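Local coordinates for protein N(G),N(G)-dimethylarginine dimethylaminohydrolase (Pseudomonas aeruginosa, PDB 1H70) that hydrolyses the methylated arginines N(G),N(G)-dimethyl-L-arginine and N(G)-monomethyl-L-arginine, inhibitors of nitric oxide synthase, to L-citrulline and dimethylamine or methylamine, at residues T222-K225 against I226-G230; N135-G138 against A139-I143. The protein carries 1 engineered substitution. All coordinates share one frame; numbering follows the deposited sequence.

Contact 1: T222-K225 against I226-G230; sequences TREK and IARLG
A local i to i+4 contact ties Thr222, Arg223 and Glu224 to Ile226, Ala227 and Arg228 along helix 220-227, the helix of a beta-alpha-beta unit that runs from strand 212-216 to strand 232-236. Three consecutive backbone bonds form the frame: Ile226 N donates to Thr222 O, Ala227 N to Arg223 O and Arg228 N to Glu224 O. A type I turn spans Ala227 to Gly230, with Gly230 N 3.0 Å from Ala227 O, and Gly230 is the first residue to depart from helical backbone angles, with positive phi (118°), just before strand 232-236. On the buried side, Thr222 CG2 meets Ile226 CD1 at 3.6 Å. Ile226 goes on to pack against Val213 and Val233 of the two strands, while the hydroxyl of Thr222 is taken up by Glu200. Leu229 turns its side chain back to the preceding turn, with CD1 3.4 Å from Lys225 O, and it also touches Asn192 and Ile194 of strand 192-195. Arg223, bent twice along its chain, brings NE to 4.0 Å from Ala227 CB, and its guanidinium has a weak, long ion pair with Glu235. The outer side carries a loose salt bridge between Glu224 and Arg228. With CG of Glu224 anti to the backbone N (chi1 -176°) and the chain bent at the next bond, the carboxylate reaches along the helix to lie against the aliphatic part of Arg228, and OE2 comes within 3.1 Å of Arg228 CD. The carboxylate and guanidinium planes are 40° apart, and Glu224 OE2 lies in the guanidinium plane, at its edge, 3.6 Å from Arg228 NH1.

Contact 2: N135-G138 against A139-I143; sequences NAEG and ARQMI
Glu137 OE2 accepts two hydrogen bonds, one from Arg140 NH2 at 2.8 Å and one from Gln141 NE2 at 2.9 Å. The arginine arrives on the syn side of this oxygen and the glutamine on the anti side, each about 20° out of the carboxylate plane. Arg140 holds the other oxygen as well: its NE donates to Glu137 OE1 at 2.9 Å, coming from above the carboxylate plane. The guanidinium thus grips the acid side-on with two nitrogens, and both oxygens lie close to its own plane although the two groups are turned 37° apart. Three donors together should limit rotation of the carboxylate and probably favour its charged form. Glu137 reaches them by keeping CG anti to its backbone N (chi1 169°) and then bending at chi2, which lays it alongside Arg140. The amide of Gln141 comes in across the acid, the two planes well turned from each other, and its far end is fixed by OE1 accepting from Glu109 N.

All this occupies the first turns of helix 136-148, which connects strand 125-130 to strand 152-157 in a beta-alpha-beta unit. Asn135 is the N-cap: its OD1 accepts from Gly138 N at 2.8 Å and also from Thr113 N, while its backbone O receives Ala139 N at 2.9 Å. The cap residue therefore fastens the helix start to the loop that contains Thr113. On the inner side Ala139 packs on Ile128 and Val155, one from each strand. One turn on, Met142 CB lies 3.5 Å from Gly138 O, which accepts from Met142 N; the rest of the Met142 side chain leads away to Ile108, Val114 and Ile128.

Contact 2 comes first along the chain and contact 1 later; their centres are 34 Å apart, on opposite sides of the chain's centre, and their nearest atoms are about 26 Å apart. Each belongs to the helix of a different beta-alpha-beta unit: contact 2 lies at the N-terminal end of helix 136-148, contact 1 toward the C-terminal part of helix 220-227 and the turn before the next strand. DDAH enzymes have the alpha/beta propeller (pentein) fold, with helices outside and the active site central. Contact 1 is remote from that site; in contact 2 the Asn135 side chain is about 8 Å from that of Arg133, a nearby residue of the citrulline pocket, and Met142 about 13 Å from the ligand.

Contact 1: T222-K225 against I226-G230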
ATOM      1  N   THR A 222      15.868   9.933  -5.280  1.00 15.14           N
ATOM      2  CA  THR A 222      15.183   8.664  -5.401  1.00 15.06           C
ATOM      3  C   THR A 222      14.673   8.462  -6.816  1.00 14.66           C
ATOM      4  O   THR A 222      14.765   7.376  -7.383  1.00 13.12           O
ATOM      5  CB  THR A 222      14.005   8.618  -4.408  1.00 14.64           C
ATOM      6  OG1 THR A 222      14.511   8.641  -3.066  1.00 15.19           O
ATOM      7  CG2 THR A 222      13.241   7.300  -4.587  1.00 15.02           C
ATOM      8  N   ARG A 223      14.157   9.529  -7.416  1.00 15.17           N
ATOM      9  CA  ARG A 223      13.678   9.457  -8.787  1.00 16.73           C
ATOM     10  C   ARG A 223      14.798   9.013  -9.725  1.00 16.85           C
ATOM     11  O   ARG A 223      14.591   8.220 -10.642  1.00 15.55           O
ATOM     12  CB  ARG A 223      13.116  10.821  -9.193  1.00 16.98           C
ATOM     13  CG  ARG A 223      12.611  10.899 -10.616  1.00 20.71           C
ATOM     14  CD  ARG A 223      13.674  11.516 -11.495  1.00 26.41           C
ATOM     15  NE  ARG A 223      13.703  11.031 -12.864  1.00 30.92           N
ATOM     16  CZ  ARG A 223      12.735  11.168 -13.760  1.00 32.75           C
ATOM     17  NH1 ARG A 223      11.596  11.769 -13.442  1.00 34.87           N
ATOM     18  NH2 ARG A 223      12.904  10.692 -14.986  1.00 33.27           N
ATOM     19  N   GLU A 224      16.005   9.516  -9.497  1.00 18.34           N
ATOM     20  CA  GLU A 224      17.123   9.116 -10.364  1.00 19.46           C
ATOM     21  C   GLU A 224      17.591   7.683 -10.086  1.00 19.65           C
ATOM     22  O   GLU A 224      17.981   6.952 -11.023  1.00 19.64           O
ATOM     23  CB  GLU A 224      18.270  10.131 -10.265  1.00 20.92           C
ATOM     24  CG  GLU A 224      19.439   9.842 -11.196  1.00 25.25           C
ATOM     25  CD  GLU A 224      19.093   9.920 -12.676  1.00 29.08           C
ATOM     26  OE1 GLU A 224      18.007  10.414 -13.046  1.00 31.51           O
ATOM     27  OE2 GLU A 224      19.932   9.480 -13.493  1.00 33.67           O
ATOM     28  N   LYS A 225      17.545   7.266  -8.824  1.00 18.95           N
ATOM     29  CA  LYS A 225      17.927   5.897  -8.475  1.00 19.51           C
ATOM     30  C   LYS A 225      16.991   4.895  -9.165  1.00 19.44           C
ATOM     31  O   LYS A 225      17.430   3.867  -9.663  1.00 19.80           O
ATOM     32  CB  LYS A 225      17.990   5.712  -6.962  1.00 20.66           C
ATOM     33  CG  LYS A 225      19.041   6.572  -6.266  1.00 23.07           C
ATOM     34  CD  LYS A 225      19.131   6.274  -4.768  1.00 25.96           C
ATOM     35  CE  LYS A 225      20.061   7.261  -4.069  1.00 28.28           C
ATOM     36  NZ  LYS A 225      20.969   6.542  -3.141  1.00 31.99           N
ATOM     37  N   ILE A 226      15.697   5.216  -9.242  1.00 17.71           N
ATOM     38  CA  ILE A 226      14.724   4.348  -9.922  1.00 17.37           C
ATOM     39  C   ILE A 226      14.845   4.418 -11.444  1.00 17.72           C
ATOM     40  O   ILE A 226      14.913   3.407 -12.138  1.00 18.09           O
ATOM     41  CB  ILE A 226      13.297   4.772  -9.484  1.00 16.97           C
ATOM     42  CG1 ILE A 226      13.235   4.712  -7.958  1.00 15.22           C
ATOM     43  CG2 ILE A 226      12.237   3.878 -10.128  1.00 15.29           C
ATOM     44  CD1 ILE A 226      11.970   5.337  -7.357  1.00 15.74           C
ATOM     45  N   ALA A 227      14.899   5.632 -11.971  1.00 17.99           N
ATOM     46  CA  ALA A 227      14.994   5.848 -13.410  1.00 19.06           C
ATOM     47  C   ALA A 227      16.146   5.096 -14.070  1.00 19.02           C
ATOM     48  O   ALA A 227      16.000   4.481 -15.142  1.00 18.59           O
ATOM     49  CB  ALA A 227      15.168   7.370 -13.682  1.00 18.95           C
ATOM     50  N   ARG A 228      17.304   5.123 -13.423  1.00 19.80           N
ATOM     51  CA  ARG A 228      18.474   4.454 -13.977  1.00 21.31           C
ATOM     52  C   ARG A 228      18.320   2.943 -14.059  1.00 21.59           C
ATOM     53  O   ARG A 228      18.977   2.285 -14.865  1.00 22.54           O
ATOM     54  CB  ARG A 228      19.717   4.882 -13.219  1.00 21.41           C
ATOM     55  CG  ARG A 228      19.942   6.376 -13.352  1.00 23.33           C
ATOM     56  CD  ARG A 228      21.261   6.790 -12.739  1.00 26.14           C
ATOM     57  NE  ARG A 228      22.343   6.049 -13.385  1.00 26.88           N
ATOM     58  CZ  ARG A 228      22.869   6.418 -14.540  1.00 25.27           C
ATOM     59  NH1 ARG A 228      22.405   7.499 -15.146  1.00 26.82           N
ATOM     60  NH2 ARG A 228      23.846   5.707 -15.086  1.00 28.03           N
ATOM     61  N   LEU A 229      17.420   2.376 -13.265  1.00 21.41           N
ATOM     62  CA  LEU A 229      17.197   0.947 -13.328  1.00 21.13           C
ATOM     63  C   LEU A 229      16.452   0.539 -14.603  1.00 21.24           C
ATOM     64  O   LEU A 229      16.512  -0.631 -14.992  1.00 22.46           O
ATOM     65  CB  LEU A 229      16.512   0.448 -12.057  1.00 21.44           C
ATOM     66  CG  LEU A 229      17.479   0.463 -10.863  1.00 21.24           C
ATOM     67  CD1 LEU A 229      16.733   0.574  -9.556  1.00 23.79           C
ATOM     68  CD2 LEU A 229      18.376  -0.760 -10.892  1.00 20.19           C
ATOM     69  N   GLY A 230      15.772   1.482 -15.261  1.00 20.44           N
ATOM     70  CA  GLY A 230      15.096   1.193 -16.513  1.00 19.36           C
ATOM     71  C   GLY A 230      13.591   1.376 -16.505  1.00 18.82           C
ATOM     72  O   GLY A 230      12.926   1.147 -17.515  1.00 18.80           O
TER

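Contact 2: N135-G138 against A139-I143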
ATOM      1  N   ASN A 135      -1.214  -7.311  14.106  1.00 11.04           N
ATOM      2  CA  ASN A 135      -0.666  -8.113  15.194  1.00 10.66           C
ATOM      3  C   ASN A 135      -0.243  -9.516  14.737  1.00 10.76           C
ATOM      4  O   ASN A 135      -0.567  -9.949  13.649  1.00 10.46           O
ATOM      5  CB  ASN A 135      -1.597  -8.116  16.407  1.00 11.31           C
ATOM      6  CG  ASN A 135      -2.900  -8.835  16.202  1.00 11.77           C
ATOM      7  OD1 ASN A 135      -3.079  -9.610  15.249  1.00 11.15           O
ATOM      8  ND2 ASN A 135      -3.841  -8.600  17.134  1.00 11.77           N
ATOM      9  N   ALA A 136       0.535 -10.199  15.573  1.00 10.99           N
ATOM     10  CA  ALA A 136       1.043 -11.528  15.259  1.00 11.52           C
ATOM     11  C   ALA A 136      -0.045 -12.566  14.945  1.00 12.09           C
ATOM     12  O   ALA A 136       0.163 -13.473  14.146  1.00 11.28           O
ATOM     13  CB  ALA A 136       1.900 -12.003  16.435  1.00 11.87           C
ATOM     14  N   GLU A 137      -1.197 -12.456  15.595  1.00 11.94           N
ATOM     15  CA  GLU A 137      -2.300 -13.390  15.341  1.00 12.40           C
ATOM     16  C   GLU A 137      -2.854 -13.141  13.941  1.00 11.90           C
ATOM     17  O   GLU A 137      -3.144 -14.072  13.214  1.00 11.54           O
ATOM     18  CB  GLU A 137      -3.411 -13.252  16.372  1.00 12.13           C
ATOM     19  CG  GLU A 137      -4.718 -13.989  16.065  1.00 13.34           C
ATOM     20  CD  GLU A 137      -4.597 -15.502  15.879  1.00 15.53           C
ATOM     21  OE1 GLU A 137      -3.604 -16.095  16.338  1.00 17.56           O
ATOM     22  OE2 GLU A 137      -5.519 -16.114  15.287  1.00 14.31           O
ATOM     23  N   GLY A 138      -2.964 -11.866  13.565  1.00 12.41           N
ATOM     24  CA  GLY A 138      -3.443 -11.491  12.236  1.00 11.40           C
ATOM     25  C   GLY A 138      -2.469 -11.973  11.169  1.00 11.17           C
ATOM     26  O   GLY A 138      -2.861 -12.503  10.119  1.00 10.75           O
ATOM     27  N   ALA A 139      -1.189 -11.755  11.418  1.00 10.33           N
ATOM     28  CA  ALA A 139      -0.150 -12.235  10.506  1.00 10.22           C
ATOM     29  C   ALA A 139      -0.259 -13.735  10.350  1.00 11.36           C
ATOM     30  O   ALA A 139      -0.146 -14.274   9.247  1.00 11.48           O
ATOM     31  CB  ALA A 139       1.244 -11.870  11.027  1.00 10.91           C
ATOM     32  N   ARG A 140      -0.427 -14.437  11.470  1.00 12.12           N
ATOM     33  CA  ARG A 140      -0.562 -15.895  11.455  1.00 12.79           C
ATOM     34  C   ARG A 140      -1.726 -16.351  10.573  1.00 13.72           C
ATOM     35  O   ARG A 140      -1.574 -17.234   9.747  1.00 13.44           O
ATOM     36  CB  ARG A 140      -0.792 -16.394  12.880  1.00 14.65           C
ATOM     37  CG  ARG A 140      -0.917 -17.921  13.000  1.00 16.80           C
ATOM     38  CD  ARG A 140      -1.494 -18.369  14.331  1.00 19.70           C
ATOM     39  NE  ARG A 140      -2.927 -18.121  14.430  1.00 24.25           N
ATOM     40  CZ  ARG A 140      -3.851 -18.873  13.850  1.00 24.75           C
ATOM     41  NH1 ARG A 140      -3.480 -19.904  13.102  1.00 24.45           N
ATOM     42  NH2 ARG A 140      -5.139 -18.593  14.006  1.00 23.78           N
ATOM     43  N   GLN A 141      -2.896 -15.740  10.775  1.00 12.62           N
ATOM     44  CA  GLN A 141      -4.074 -16.086  10.005  1.00 11.93           C
ATOM     45  C   GLN A 141      -3.823 -15.844   8.522  1.00 12.02           C
ATOM     46  O   GLN A 141      -4.185 -16.672   7.695  1.00 10.92           O
ATOM     47  CB  GLN A 141      -5.277 -15.285  10.499  1.00 12.21           C
ATOM     48  CG  GLN A 141      -5.894 -15.843  11.754  1.00 13.18           C
ATOM     49  CD  GLN A 141      -7.112 -15.039  12.131  1.00 14.18           C
ATOM     50  OE1 GLN A 141      -7.917 -14.712  11.270  1.00 14.45           O
ATOM     51  NE2 GLN A 141      -7.229 -14.692  13.411  1.00 14.73           N
ATOM     52  N   MET A 142      -3.196 -14.718   8.192  1.00 11.42           N
ATOM     53  CA  MET A 142      -2.894 -14.394   6.797  1.00 10.81           C
ATOM     54  C   MET A 142      -1.911 -15.393   6.200  1.00 10.50           C
ATOM     55  O   MET A 142      -2.087 -15.861   5.074  1.00  9.95           O
ATOM     56  CB  MET A 142      -2.356 -12.960   6.681  1.00 11.14           C
ATOM     57  CG  MET A 142      -2.040 -12.549   5.240  1.00 12.04           C
ATOM     58  SD  MET A 142      -3.540 -12.351   4.250  1.00 11.99           S
ATOM     59  CE  MET A 142      -4.156 -10.768   4.864  1.00 11.07           C
ATOM     60  N   ILE A 143      -0.853 -15.734   6.939  1.00  9.88           N
ATOM     61  CA  ILE A 143       0.111 -16.695   6.365  1.00 11.24           C
ATOM     62  C   ILE A 143      -0.579 -18.042   6.105  1.00 10.87           C
ATOM     63  O   ILE A 143      -0.335 -18.681   5.072  1.00 11.95           O
ATOM     64  CB  ILE A 143       1.362 -16.851   7.268  1.00 11.55           C
ATOM     65  CG1 ILE A 143       2.202 -15.559   7.155  1.00 13.17           C
ATOM     66  CG2 ILE A 143       2.189 -18.058   6.847  1.00 10.83           C
ATOM     67  CD1 ILE A 143       3.201 -15.354   8.258  1.00 10.72           C
TER